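PDB 4D7K: 8-amino-8-demethylriboflavin N,N-dimethyltransferase from Streptomyces davawensis, which transfers two methyl groups from S-adenosyl-L-methionine to 8-amino-8-demethyl-D-riboflavin, completing the biosynthesis of the antibiotic roseoflavin. Local coordinates for residues A[117-131]-A[298-310]. Numbering follows the deposited sequence.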
loop_
_atom_site.group_PDB
_atom_site.type_symbol
_atom_site.label_atom_id
_atom_site.label_comp_id
_atom_site.label_asym_id
_atom_site.label_seq_id
_atom_site.Cartn_x
_atom_site.Cartn_y
_atom_site.Cartn_z
ATOM N N TYR A 117 0.541 -9.192 7.879
ATOM C CA TYR A 117 0.618 -9.179 6.421
ATOM C C TYR A 117 2.061 -9.365 5.937
ATOM O O TYR A 117 2.294 -9.825 4.820
ATOM C CB TYR A 117 0.016 -7.882 5.864
ATOM C CG TYR A 117 -1.497 -7.886 5.898
ATOM C CD1 TYR A 117 -2.183 -7.630 7.079
ATOM C CD2 TYR A 117 -2.236 -8.174 4.761
ATOM C CE1 TYR A 117 -3.562 -7.653 7.123
ATOM C CE2 TYR A 117 -3.614 -8.196 4.793
ATOM C CZ TYR A 117 -4.272 -7.935 5.976
ATOM O OH TYR A 117 -5.646 -7.958 6.014
ATOM N N GLY A 118 3.025 -9.024 6.787
ATOM C CA GLY A 118 4.423 -9.254 6.478
ATOM C C GLY A 118 4.803 -10.720 6.571
ATOM O O GLY A 118 5.626 -11.208 5.792
ATOM N N ASP A 119 4.193 -11.427 7.522
ATOM C CA ASP A 119 4.467 -12.848 7.739
ATOM C C ASP A 119 3.670 -13.752 6.800
ATOM O O ASP A 119 3.463 -14.933 7.086
ATOM C CB ASP A 119 4.166 -13.229 9.187
ATOM C CG ASP A 119 5.417 -13.544 9.979
ATOM O OD1 ASP A 119 6.443 -13.900 9.358
ATOM O OD2 ASP A 119 5.371 -13.442 11.223
ATOM N N LEU A 120 3.234 -13.188 5.679
ATOM C CA LEU A 120 2.426 -13.911 4.705
ATOM C C LEU A 120 3.180 -15.104 4.122
ATOM O O LEU A 120 2.581 -16.126 3.782
ATOM C CB LEU A 120 1.986 -12.960 3.593
ATOM C CG LEU A 120 1.150 -13.530 2.452
ATOM C CD1 LEU A 120 -0.163 -14.060 2.984
ATOM C CD2 LEU A 120 0.919 -12.463 1.397
ATOM N N VAL A 121 4.499 -14.974 4.023
ATOM C CA VAL A 121 5.341 -16.040 3.485
ATOM C C VAL A 121 5.393 -17.245 4.418
ATOM O O VAL A 121 5.226 -18.386 3.983
ATOM C CB VAL A 121 6.776 -15.543 3.223
ATOM C CG1 VAL A 121 7.679 -16.703 2.847
ATOM C CG2 VAL A 121 6.787 -14.488 2.129
ATOM N N GLU A 122 5.628 -16.996 5.702
ATOM C CA GLU A 122 5.702 -18.087 6.669
ATOM C C GLU A 122 4.341 -18.760 6.825
ATOM O O GLU A 122 4.262 -19.972 7.017
ATOM C CB GLU A 122 6.213 -17.584 8.022
ATOM C CG GLU A 122 7.731 -17.535 8.134
ATOM C CD GLU A 122 8.376 -18.902 7.944
ATOM O OE1 GLU A 122 8.543 -19.632 8.947
ATOM O OE2 GLU A 122 8.717 -19.250 6.792
ATOM N N SER A 123 3.274 -17.973 6.726
ATOM C CA SER A 123 1.916 -18.512 6.777
ATOM C C SER A 123 1.647 -19.484 5.623
ATOM O O SER A 123 1.099 -20.569 5.828
ATOM C CB SER A 123 0.892 -17.375 6.757
ATOM O OG SER A 123 -0.432 -17.880 6.715
ATOM N N VAL A 124 2.027 -19.089 4.411
ATOM C CA VAL A 124 1.885 -19.960 3.248
ATOM C C VAL A 124 2.754 -21.205 3.418
ATOM O O VAL A 124 2.345 -22.316 3.070
ATOM C CB VAL A 124 2.258 -19.226 1.937
ATOM C CG1 VAL A 124 2.306 -20.194 0.774
ATOM C CG2 VAL A 124 1.263 -18.109 1.655
ATOM N N ARG A 125 3.942 -21.018 3.984
ATOM C CA ARG A 125 4.865 -22.128 4.207
ATOM C C ARG A 125 4.415 -23.060 5.330
ATOM O O ARG A 125 4.638 -24.265 5.263
ATOM C CB ARG A 125 6.268 -21.596 4.506
ATOM C CG ARG A 125 7.058 -21.242 3.259
ATOM C CD ARG A 125 8.366 -20.539 3.582
ATOM N NE ARG A 125 9.265 -20.549 2.431
ATOM C CZ ARG A 125 10.295 -19.725 2.277
ATOM N NH1 ARG A 125 10.555 -18.808 3.200
ATOM N NH2 ARG A 125 11.060 -19.810 1.195
ATOM N N THR A 126 3.777 -22.505 6.355
ATOM C CA THR A 126 3.417 -23.289 7.536
ATOM C C THR A 126 2.004 -23.857 7.469
ATOM O O THR A 126 1.782 -25.025 7.777
ATOM C CB THR A 126 3.541 -22.449 8.820
ATOM O OG1 THR A 126 4.859 -21.891 8.901
ATOM C CG2 THR A 126 3.283 -23.304 10.042
ATOM N N GLY A 127 1.046 -23.026 7.072
ATOM C CA GLY A 127 -0.343 -23.445 7.046
ATOM C C GLY A 127 -1.130 -22.760 8.143
ATOM O O GLY A 127 -2.353 -22.869 8.210
ATOM N N VAL A 128 -0.413 -22.051 9.008
ATOM C CA VAL A 128 -1.029 -21.287 10.084
ATOM C C VAL A 128 -1.356 -19.871 9.607
ATOM O O VAL A 128 -0.555 -19.257 8.898
ATOM C CB VAL A 128 -0.105 -21.231 11.320
ATOM C CG1 VAL A 128 -0.722 -20.383 12.423
ATOM C CG2 VAL A 128 0.192 -22.642 11.821
ATOM N N PRO A 129 -2.552 -19.367 9.952
ATOM C CA PRO A 129 -2.875 -17.958 9.700
ATOM C C PRO A 129 -1.755 -17.053 10.201
ATOM O O PRO A 129 -1.232 -17.277 11.295
ATOM C CB PRO A 129 -4.173 -17.734 10.492
ATOM C CG PRO A 129 -4.539 -19.092 11.095
ATOM C CD PRO A 129 -3.728 -20.128 10.397
ATOM N N ALA A 130 -1.385 -16.063 9.398
ATOM C CA ALA A 130 -0.207 -15.246 9.669
ATOM C C ALA A 130 -0.275 -14.521 11.013
ATOM O O ALA A 130 0.730 -14.432 11.721
ATOM C CB ALA A 130 -0.006 -14.248 8.549
ATOM N N PHE A 131 -1.455 -14.018 11.363
ATOM C CA PHE A 131 -1.627 -13.280 12.608
ATOM C C PHE A 131 -1.274 -14.144 13.816
ATOM O O PHE A 131 -0.702 -13.657 14.792
ATOM C CB PHE A 131 -3.064 -12.759 12.733
ATOM C CG PHE A 131 -3.271 -11.811 13.889
ATOM C CD1 PHE A 131 -3.536 -12.290 15.164
ATOM C CD2 PHE A 131 -3.208 -10.441 13.695
ATOM C CE1 PHE A 131 -3.725 -11.421 16.226
ATOM C CE2 PHE A 131 -3.398 -9.565 14.747
ATOM C CZ PHE A 131 -3.657 -10.055 16.020
ATOM N N LEU A 298 -8.861 -10.085 -2.126
ATOM C CA LEU A 298 -9.349 -9.885 -0.762
ATOM C C LEU A 298 -9.295 -11.152 0.089
ATOM O O LEU A 298 -9.410 -11.083 1.310
ATOM C CB LEU A 298 -10.783 -9.349 -0.771
ATOM C CG LEU A 298 -11.039 -7.947 -1.326
ATOM C CD1 LEU A 298 -12.484 -7.551 -1.063
ATOM C CD2 LEU A 298 -10.085 -6.915 -0.731
ATOM N N ASP A 299 -9.124 -12.308 -0.546
ATOM C CA ASP A 299 -8.975 -13.552 0.206
ATOM C C ASP A 299 -7.672 -13.536 1.004
ATOM O O ASP A 299 -7.473 -14.357 1.902
ATOM C CB ASP A 299 -9.011 -14.770 -0.720
ATOM C CG ASP A 299 -9.133 -16.088 0.051
ATOM O OD1 ASP A 299 -9.727 -16.086 1.149
ATOM O OD2 ASP A 299 -8.638 -17.124 -0.437
ATOM N N LEU A 300 -6.790 -12.604 0.656
ATOM C CA LEU A 300 -5.558 -12.360 1.398
ATOM C C LEU A 300 -5.844 -12.083 2.871
ATOM O O LEU A 300 -5.159 -12.604 3.754
ATOM C CB LEU A 300 -4.799 -11.179 0.799
ATOM C CG LEU A 300 -3.388 -10.995 1.341
ATOM C CD1 LEU A 300 -2.470 -11.992 0.663
ATOM C CD2 LEU A 300 -2.902 -9.568 1.156
ATOM N N ASP A 301 -6.854 -11.252 3.119
ATOM C CA ASP A 301 -7.289 -10.913 4.473
ATOM C C ASP A 301 -7.621 -12.161 5.285
ATOM O O ASP A 301 -7.215 -12.290 6.437
ATOM C CB ASP A 301 -8.507 -9.988 4.428
ATOM C CG ASP A 301 -8.171 -8.598 3.915
ATOM O OD1 ASP A 301 -7.006 -8.166 4.046
ATOM O OD2 ASP A 301 -9.081 -7.929 3.383
ATOM N N MET A 302 -8.363 -13.075 4.670
ATOM C CA MET A 302 -8.724 -14.334 5.308
ATOM C C MET A 302 -7.481 -15.152 5.614
ATOM O O MET A 302 -7.391 -15.793 6.655
ATOM C CB MET A 302 -9.669 -15.132 4.411
ATOM C CG MET A 302 -10.890 -14.353 3.966
ATOM S SD MET A 302 -12.218 -14.469 5.169
ATOM C CE MET A 302 -12.646 -16.203 4.974
ATOM N N LEU A 303 -6.522 -15.114 4.698
ATOM C CA LEU A 303 -5.291 -15.885 4.829
ATOM C C LEU A 303 -4.407 -15.341 5.949
ATOM O O LEU A 303 -3.747 -16.098 6.656
ATOM C CB LEU A 303 -4.532 -15.873 3.501
ATOM C CG LEU A 303 -3.606 -17.039 3.170
ATOM C CD1 LEU A 303 -3.473 -17.156 1.667
ATOM C CD2 LEU A 303 -2.245 -16.833 3.799
ATOM N N VAL A 304 -4.397 -14.022 6.095
ATOM C CA VAL A 304 -3.536 -13.363 7.066
ATOM C C VAL A 304 -4.149 -13.363 8.469
ATOM O O VAL A 304 -3.465 -13.643 9.453
ATOM C CB VAL A 304 -3.240 -11.907 6.640
ATOM C CG1 VAL A 304 -2.570 -11.141 7.762
ATOM C CG2 VAL A 304 -2.381 -11.883 5.377
ATOM N N LEU A 305 -5.444 -13.072 8.550
ATOM C CA LEU A 305 -6.073 -12.774 9.834
ATOM C C LEU A 305 -6.701 -13.983 10.508
ATOM O O LEU A 305 -6.424 -14.257 11.672
ATOM C CB LEU A 305 -7.136 -11.687 9.661
ATOM C CG LEU A 305 -6.635 -10.302 9.249
ATOM C CD1 LEU A 305 -7.804 -9.374 8.971
ATOM C CD2 LEU A 305 -5.726 -9.718 10.323
ATOM N N VAL A 306 -7.551 -14.702 9.783
ATOM C CA VAL A 306 -8.329 -15.772 10.396
ATOM C C VAL A 306 -8.011 -17.158 9.842
ATOM O O VAL A 306 -7.252 -17.304 8.885
ATOM C CB VAL A 306 -9.830 -15.511 10.234
ATOM C CG1 VAL A 306 -10.207 -14.214 10.929
ATOM C CG2 VAL A 306 -10.192 -15.457 8.768
ATOM N N GLU A 307 -8.602 -18.174 10.460
ATOM C CA GLU A 307 -8.340 -19.560 10.091
ATOM C C GLU A 307 -9.391 -20.078 9.109
ATOM O O GLU A 307 -9.160 -21.052 8.389
ATOM C CB GLU A 307 -8.292 -20.433 11.347
ATOM C CG GLU A 307 -7.671 -21.806 11.145
ATOM C CD GLU A 307 -8.706 -22.875 10.867
ATOM O OE1 GLU A 307 -9.914 -22.572 10.961
ATOM O OE2 GLU A 307 -8.311 -24.020 10.559
ATOM N N GLY A 308 -10.541 -19.412 9.075
ATOM C CA GLY A 308 -11.627 -19.799 8.196
ATOM C C GLY A 308 -11.318 -19.583 6.726
ATOM O O GLY A 308 -10.387 -18.855 6.373
ATOM N N GLU A 309 -12.117 -20.207 5.864
ATOM C CA GLU A 309 -11.882 -20.161 4.427
ATOM C C GLU A 309 -13.191 -20.072 3.635
ATOM O O GLU A 309 -14.232 -20.559 4.078
ATOM C CB GLU A 309 -11.084 -21.394 4.000
ATOM C CG GLU A 309 -10.444 -21.300 2.627
ATOM C CD GLU A 309 -9.624 -22.530 2.283
ATOM O OE1 GLU A 309 -9.728 -23.538 3.013
ATOM O OE2 GLU A 309 -8.874 -22.491 1.286
ATOM N N HIS A 310 -13.135 -19.438 2.465
ATOM C CA HIS A 310 -14.279 -19.406 1.563
ATOM C C HIS A 310 -14.436 -20.766 0.907
ATOM O O HIS A 310 -13.467 -21.517 0.789
ATOM C CB HIS A 310 -14.114 -18.322 0.500
ATOM C CG HIS A 310 -14.061 -16.934 1.054
ATOM N ND1 HIS A 310 -15.093 -16.387 1.790
ATOM C CD2 HIS A 310 -13.109 -15.974 0.973
ATOM C CE1 HIS A 310 -14.773 -15.154 2.144
ATOM N NE2 HIS A 310 -13.575 -14.881 1.659
#
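A knob-into-hole contact at the dimer interface joins helices 111-118 and 120-126 to helix 293-305, the Tyr117 ring sitting among Leu300, Asp301, Val304 and Leu305. Val304 CG1 lies over one ring face, a CH-pi contact 3.7 Å from the Tyr117 centroid, while Leu300 CD2 and Asp301 OD1 meet the edge. With CG beside the backbone N (chi1 -76°), the ring is carried to the helix side formed by Leu300, Asp301 and Val304. Tyr117 OH donates a hydrogen bond to Asp301 OD1, whose modelled length, 2.4 Å, is doubtfully short; ring and carboxylate planes stand 80° apart. The same OD1 forms a salt bridge with Lys25 of the second subunit, whose Phe28 also meets the Tyr117 ring. Both segments belong to the O-methyltransferase domain of this cation-independent family. The Leu120 side chain crosses those of Leu300 and Leu303 at about a right angle: CD2 is tight against Leu300 CD1 at 3.5 Å, and CD1 touches Leu303 CD2 at 3.6 Å. At Gly127, with positive phi, the chain leaves helix 120-126 and turns back; Ser123 OG donates a hydrogen bond to Val128 O (2.6 Å). Pro129 CB then rests 3.5 Å from Val306 O, and Phe131 N donates to Val304 O (2.8 Å, 155° at the hydrogen).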